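Local coordinates for malic enzyme (Entamoeba histolytica, PDB 3NV9), which probably catalyses the NADP-dependent oxidative decarboxylation of malate to pyruvate, as malic enzymes generally do, and probably also activates metronidazole, at residues F154-Q159 against L179-E184. Sequence-based numbering, arbitrary orientation.
Sequences FVQRIQ and LDVLRE. With SO4 (sulfate ion), chain C.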
# COMPACT_ATOMS: atom_id res chain seq x y z
N PHE A 154 -13.20 7.09 -6.92
CA PHE A 154 -12.30 6.19 -6.19
C PHE A 154 -11.09 6.96 -5.64
O PHE A 154 -10.77 6.91 -4.46
CB PHE A 154 -11.84 5.01 -7.08
CG PHE A 154 -10.91 4.07 -6.38
CD1 PHE A 154 -11.39 2.95 -5.76
CD2 PHE A 154 -9.53 4.34 -6.33
CE1 PHE A 154 -10.53 2.08 -5.06
CE2 PHE A 154 -8.63 3.48 -5.64
CZ PHE A 154 -9.13 2.36 -4.99
N VAL A 155 -10.44 7.69 -6.52
CA VAL A 155 -9.24 8.41 -6.17
C VAL A 155 -9.53 9.50 -5.15
O VAL A 155 -8.76 9.67 -4.19
CB VAL A 155 -8.54 8.94 -7.46
CG1 VAL A 155 -7.34 9.85 -7.12
CG2 VAL A 155 -8.10 7.80 -8.28
N GLN A 156 -10.65 10.22 -5.36
CA GLN A 156 -11.16 11.22 -4.38
C GLN A 156 -11.37 10.66 -2.97
O GLN A 156 -11.13 11.34 -1.97
CB GLN A 156 -12.43 11.93 -4.91
CG GLN A 156 -12.12 13.01 -6.00
CD GLN A 156 -13.36 13.55 -6.76
OE1 GLN A 156 -14.51 13.15 -6.50
NE2 GLN A 156 -13.11 14.44 -7.72
N ARG A 157 -11.78 9.39 -2.89
CA ARG A 157 -11.96 8.77 -1.58
C ARG A 157 -10.63 8.34 -0.94
O ARG A 157 -10.46 8.45 0.29
CB ARG A 157 -12.92 7.60 -1.68
CG ARG A 157 -14.37 8.01 -2.01
CD ARG A 157 -15.36 6.86 -1.76
NE ARG A 157 -16.68 7.18 -2.34
CZ ARG A 157 -17.57 8.01 -1.78
NH1 ARG A 157 -17.32 8.59 -0.61
NH2 ARG A 157 -18.72 8.28 -2.42
N ILE A 158 -9.67 7.90 -1.78
CA ILE A 158 -8.43 7.28 -1.30
C ILE A 158 -7.30 8.28 -1.12
O ILE A 158 -6.35 8.00 -0.42
CB ILE A 158 -7.95 6.14 -2.22
CG1 ILE A 158 -7.17 5.08 -1.43
CG2 ILE A 158 -7.16 6.70 -3.44
CD1 ILE A 158 -6.79 3.83 -2.35
N GLN A 159 -7.46 9.46 -1.72
CA GLN A 159 -6.46 10.50 -1.71
C GLN A 159 -5.92 10.80 -0.33
O GLN A 159 -4.80 11.30 -0.20
CB GLN A 159 -7.04 11.79 -2.27
CG GLN A 159 -7.79 12.59 -1.24
CD GLN A 159 -8.35 13.86 -1.85
OE1 GLN A 159 -7.64 14.83 -1.98
NE2 GLN A 159 -9.61 13.83 -2.22
N LEU A 179 -7.67 12.42 -15.29
CA LEU A 179 -6.55 13.25 -14.86
C LEU A 179 -7.01 14.70 -14.66
O LEU A 179 -6.83 15.30 -13.58
CB LEU A 179 -5.38 13.15 -15.86
CG LEU A 179 -4.26 14.21 -15.60
CD1 LEU A 179 -3.58 13.98 -14.25
CD2 LEU A 179 -3.25 14.32 -16.71
N ASP A 180 -7.66 15.24 -15.69
CA ASP A 180 -8.03 16.66 -15.76
C ASP A 180 -8.90 17.07 -14.58
O ASP A 180 -8.66 18.12 -13.98
CB ASP A 180 -8.72 16.96 -17.10
CG ASP A 180 -7.82 16.71 -18.28
OD1 ASP A 180 -6.61 16.62 -18.06
OD2 ASP A 180 -8.30 16.58 -19.44
N VAL A 181 -9.89 16.23 -14.23
CA VAL A 181 -10.75 16.50 -13.05
C VAL A 181 -10.00 16.33 -11.77
O VAL A 181 -9.99 17.23 -10.92
CB VAL A 181 -11.96 15.54 -12.98
CG1 VAL A 181 -12.72 15.73 -11.69
CG2 VAL A 181 -12.89 15.75 -14.15
N LEU A 182 -9.36 15.16 -11.60
CA LEU A 182 -8.64 14.84 -10.34
C LEU A 182 -7.53 15.79 -10.00
O LEU A 182 -7.31 16.05 -8.85
CB LEU A 182 -8.02 13.43 -10.34
CG LEU A 182 -9.00 12.31 -10.26
CD1 LEU A 182 -8.24 11.03 -10.33
CD2 LEU A 182 -9.87 12.43 -8.99
N ARG A 183 -6.80 16.28 -11.00
CA ARG A 183 -5.73 17.19 -10.69
C ARG A 183 -6.24 18.50 -10.05
O ARG A 183 -5.53 19.16 -9.33
CB ARG A 183 -4.84 17.42 -11.92
CG ARG A 183 -5.17 18.59 -12.77
CD ARG A 183 -4.36 18.46 -14.03
NE ARG A 183 -2.94 18.78 -13.83
CZ ARG A 183 -2.33 19.85 -14.36
NH1 ARG A 183 -3.04 20.69 -15.11
NH2 ARG A 183 -1.02 20.07 -14.16
N GLU A 184 -7.51 18.83 -10.27
CA GLU A 184 -8.09 20.07 -9.75
C GLU A 184 -8.78 19.81 -8.45
O GLU A 184 -8.70 20.66 -7.53
CB GLU A 184 -9.00 20.74 -10.78
CG GLU A 184 -8.21 21.18 -12.04
CD GLU A 184 -7.05 22.19 -11.74
OE1 GLU A 184 -7.09 22.90 -10.68
OE2 GLU A 184 -6.11 22.28 -12.58
S SO4 C . -0.22 23.22 -16.40
O1 SO4 C . -0.30 24.58 -16.86
O2 SO4 C . -0.21 23.22 -14.94
O3 SO4 C . -1.39 22.48 -16.88
O4 SO4 C . 0.91 22.58 -17.03
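Leu-182 reaches across to helix 148-158 with both of its methyls. CD1 lies 3.5 Å from CG1 of Val-155, and the valine's CB and CG2 also border that methyl. CD2 lies mainly against the aliphatic part of Gln-156, 3.8 Å from its CG, and also borders the valine. The leucine's CG stands anti to its carbonyl carbon (chi1 -71°) and CD1 continues the extended chain, which brings the end of the side chain nearer the other helix than its first bond suggests. With 168 Å² buried between the two segments, this apolar meeting is small.

The polar atoms here make no hydrogen bond across the pair. NE2 of Gln-156 passes CG1 of Val-181 at 4.2 Å, a loose approach with the two side chains at about a right angle; its hydrogen-bond partner is Ser-185 OG, one residue past 179-184, which also bonds to Val-181 O. Within 154-159, Gln-159 NE2 donates to Gln-156 O over 2.9 Å and nearly straight (175°), using a lone pair in the carbonyl plane, while Gln-159 OE1 accepts from Asp-187 N. Away from the interface, a sulfate, probably from the crystallisation liquor, sits at the edge of the Arg-183 guanidinium; NH1 is 3.0 Å from O3, and the bond from NH2 to O2 is weak.

The segment axes come no nearer than 10.6 Å and run 22° from parallel. Helix 174-185 is the crossover of a beta-alpha-beta unit between parallel strands 164-167 and 190-192, and helix 148-158 precedes strand 164-167 in the malic enzyme N-terminal domain. Val-155 also touches Ile-165, and Leu-182 packs on Val-190 and Ile-152. Phe-154 and Arg-157 instead contact the second subunit, placing helix 148-158 between helix 174-185 and that subunit, whose own Phe-154 stacks on Phe-154.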